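Local structure of nitrogenase molybdenum-iron protein alpha chain (5VQ3) at residues A[258-263]-A[279-284]. The protein forms part of the molybdenum-iron component of nitrogenase, which reduces dinitrogen to ammonia with release of hydrogen. Sequence-based numbering, arbitrary orientation.
Sequences NLVQCH and IPWIKC. With ICS (iron-sulfur-molybdenum cluster with interstitial carbon), chain F.
V260 sets its CG2 methyl obliquely against the six-membered ring of W281, 3.6 Å from CE3. Next to it, the CB atoms of N258 and W281 meet. On this face the indole carbon CH2 also approaches the edge of the H263 imidazole. Helix 263-277 covers the face, with I266 and A270 packed on V260. On the other face L259 and I282 lie side by side and point the same way. The L259 CD2 methyl is 3.5 Å from I282 CG1, which chi1 of 57° places between the I282 backbone N and carbonyl carbon. CB of L259 fits against CB of C284, and M299 of helix 289-303 packs on both L259 and I282. The two strands are parallel neighbours, joined through helix 263-277 as a beta-alpha-beta unit of a four-stranded parallel sheet. Their backbone bonds run from N258 N to P280 O (2.9 Å) through to C284 N to V260 O. K283, last in its strand, bends at chi2 and chi4 to bring CD in front of V260 O. Its NZ donates to Q261 O, 2.7 Å away and in the carbonyl plane, and to C284 O. Q261 precedes C262, the N-cap of helix 263-277. C262 SG binds FE1, an iron of the iron-sulfur-molybdenum cluster, at 2.3 Å. At the far end a water bridges N258 ND2 and I279 O, while N258 OD1 accepts a hydrogen bond from N211 ND2.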
loop_
_atom_site.group_PDB
_atom_site.type_symbol
_atom_site.label_atom_id
_atom_site.label_comp_id
_atom_site.label_asym_id
_atom_site.label_seq_id
_atom_site.Cartn_x
_atom_site.Cartn_y
_atom_site.Cartn_z
ATOM N N ASN A 258 -34.171 -35.964 -5.500
ATOM C CA ASN A 258 -33.457 -34.826 -6.079
ATOM C C ASN A 258 -34.084 -33.532 -5.650
ATOM O O ASN A 258 -35.272 -33.328 -5.847
ATOM C CB ASN A 258 -33.519 -34.894 -7.624
ATOM C CG ASN A 258 -32.443 -35.767 -8.224
ATOM O OD1 ASN A 258 -31.337 -35.851 -7.713
ATOM N ND2 ASN A 258 -32.755 -36.396 -9.332
ATOM N N LEU A 259 -33.303 -32.625 -5.078
ATOM C CA LEU A 259 -33.797 -31.316 -4.749
ATOM C C LEU A 259 -33.375 -30.418 -5.897
ATOM O O LEU A 259 -32.237 -30.437 -6.274
ATOM C CB LEU A 259 -33.163 -30.808 -3.476
ATOM C CG LEU A 259 -33.296 -31.655 -2.212
ATOM C CD1 LEU A 259 -32.663 -30.887 -1.050
ATOM C CD2 LEU A 259 -34.741 -31.966 -1.943
ATOM N N VAL A 260 -34.281 -29.612 -6.409
ATOM C CA VAL A 260 -34.004 -28.785 -7.565
ATOM C C VAL A 260 -34.026 -27.340 -7.109
ATOM O O VAL A 260 -35.088 -26.743 -6.880
ATOM C CB VAL A 260 -35.023 -29.038 -8.702
ATOM C CG1 VAL A 260 -34.832 -28.041 -9.823
ATOM C CG2 VAL A 260 -34.904 -30.446 -9.194
ATOM N N GLN A 261 -32.825 -26.771 -6.929
ATOM C CA GLN A 261 -32.708 -25.388 -6.541
ATOM C C GLN A 261 -32.967 -24.488 -7.766
ATOM O O GLN A 261 -33.950 -23.738 -7.786
ATOM C CB GLN A 261 -31.317 -25.129 -5.902
ATOM C CG GLN A 261 -31.055 -23.677 -5.548
ATOM C CD GLN A 261 -31.923 -23.090 -4.459
ATOM O OE1 GLN A 261 -32.121 -23.689 -3.405
ATOM N NE2 GLN A 261 -32.437 -21.899 -4.706
ATOM N N CYS A 262 -32.088 -24.534 -8.761
ATOM C CA CYS A 262 -32.320 -23.756 -9.997
ATOM C C CYS A 262 -33.067 -24.594 -11.010
ATOM O O CYS A 262 -32.484 -25.470 -11.669
ATOM C CB CYS A 262 -31.010 -23.296 -10.642
ATOM S SG CYS A 262 -31.393 -22.413 -12.168
ATOM N N HIS A 263 -34.367 -24.349 -11.120
ATOM C CA HIS A 263 -35.164 -25.068 -12.103
ATOM C C HIS A 263 -34.741 -24.838 -13.567
ATOM O O HIS A 263 -34.625 -25.769 -14.303
ATOM C CB HIS A 263 -36.631 -24.762 -11.950
ATOM C CG HIS A 263 -37.485 -25.486 -12.945
ATOM N ND1 HIS A 263 -37.916 -24.894 -14.111
ATOM C CD2 HIS A 263 -37.941 -26.757 -12.974
ATOM C CE1 HIS A 263 -38.632 -25.762 -14.802
ATOM N NE2 HIS A 263 -38.651 -26.904 -14.140
ATOM N N ILE A 279 -36.095 -41.597 -9.803
ATOM C CA ILE A 279 -35.796 -40.763 -8.661
ATOM C C ILE A 279 -36.642 -39.549 -8.800
ATOM O O ILE A 279 -36.544 -38.822 -9.801
ATOM C CB ILE A 279 -34.332 -40.329 -8.632
ATOM C CG1 ILE A 279 -33.423 -41.522 -8.425
ATOM C CG2 ILE A 279 -34.095 -39.336 -7.504
ATOM C CD1 ILE A 279 -32.006 -41.216 -8.821
ATOM N N PRO A 280 -37.473 -39.291 -7.794
ATOM C CA PRO A 280 -38.339 -38.157 -7.906
ATOM C C PRO A 280 -37.605 -36.890 -7.506
ATOM O O PRO A 280 -36.548 -36.965 -6.924
ATOM C CB PRO A 280 -39.469 -38.494 -6.924
ATOM C CG PRO A 280 -38.815 -39.345 -5.900
ATOM C CD PRO A 280 -37.703 -40.081 -6.566
ATOM N N TRP A 281 -38.200 -35.748 -7.785
ATOM C CA TRP A 281 -37.604 -34.484 -7.411
ATOM C C TRP A 281 -38.624 -33.548 -6.805
ATOM O O TRP A 281 -39.837 -33.680 -7.039
ATOM C CB TRP A 281 -36.913 -33.853 -8.627
ATOM C CG TRP A 281 -37.778 -33.494 -9.787
ATOM C CD1 TRP A 281 -38.126 -34.312 -10.847
ATOM C CD2 TRP A 281 -38.401 -32.223 -10.054
ATOM N NE1 TRP A 281 -38.912 -33.617 -11.740
ATOM C CE2 TRP A 281 -39.081 -32.336 -11.285
ATOM C CE3 TRP A 281 -38.417 -30.990 -9.399
ATOM C CZ2 TRP A 281 -39.800 -31.286 -11.820
ATOM C CZ3 TRP A 281 -39.111 -29.965 -9.937
ATOM C CH2 TRP A 281 -39.783 -30.109 -11.151
ATOM N N ILE A 282 -38.129 -32.606 -6.000
ATOM C CA ILE A 282 -38.923 -31.494 -5.514
ATOM C C ILE A 282 -38.195 -30.182 -5.717
ATOM O O ILE A 282 -36.952 -30.154 -5.729
ATOM C CB ILE A 282 -39.284 -31.628 -4.028
ATOM C CG1 ILE A 282 -38.052 -31.766 -3.152
ATOM C CG2 ILE A 282 -40.189 -32.836 -3.827
ATOM C CD1 ILE A 282 -38.396 -31.493 -1.689
ATOM N N LYS A 283 -38.958 -29.098 -5.817
ATOM C CA LYS A 283 -38.378 -27.781 -5.873
ATOM C C LYS A 283 -37.800 -27.506 -4.496
ATOM O O LYS A 283 -38.473 -27.789 -3.497
ATOM C CB LYS A 283 -39.409 -26.722 -6.235
ATOM C CG LYS A 283 -38.809 -25.322 -6.422
ATOM C CD LYS A 283 -37.945 -25.196 -7.713
ATOM C CE LYS A 283 -37.393 -23.775 -7.942
ATOM N NZ LYS A 283 -36.426 -23.317 -6.897
ATOM N N CYS A 284 -36.554 -27.015 -4.491
ATOM C CA CYS A 284 -35.707 -26.667 -3.340
ATOM C C CYS A 284 -35.656 -25.143 -3.331
ATOM O O CYS A 284 -35.276 -24.542 -4.336
ATOM C CB CYS A 284 -34.266 -27.163 -3.619
ATOM S SG CYS A 284 -33.069 -26.677 -2.431
HETATM FE FE1 ICS F . -29.791 -20.787 -12.355
HETATM MO MO1 ICS F . -25.538 -15.267 -12.902
HETATM FE FE2 ICS F . -28.259 -19.355 -14.021
HETATM FE FE3 ICS F . -27.462 -19.721 -11.501
HETATM FE FE4 ICS F . -29.576 -18.169 -12.044
HETATM FE FE5 ICS F . -27.989 -16.140 -12.276
HETATM FE FE6 ICS F . -26.686 -17.321 -14.211
HETATM FE FE7 ICS F . -25.930 -17.641 -11.745
HETATM C CX ICS F . -27.706 -18.039 -12.598
HETATM S S1A ICS F . -30.516 -19.225 -13.841
HETATM S S1B ICS F . -27.456 -15.250 -14.282
HETATM S S2A ICS F . -27.730 -21.329 -13.135
HETATM S S2B ICS F . -27.183 -18.666 -15.856
HETATM S S3A ICS F . -30.104 -16.097 -11.579
HETATM S S3B ICS F . -24.597 -17.358 -13.512
HETATM S S4A ICS F . -29.408 -19.700 -10.359
HETATM S S4B ICS F . -26.391 -15.698 -10.754
HETATM S S5A ICS F . -25.526 -19.374 -10.443
HETATM O O HOH W 1 -35.349 -36.443 -10.490
#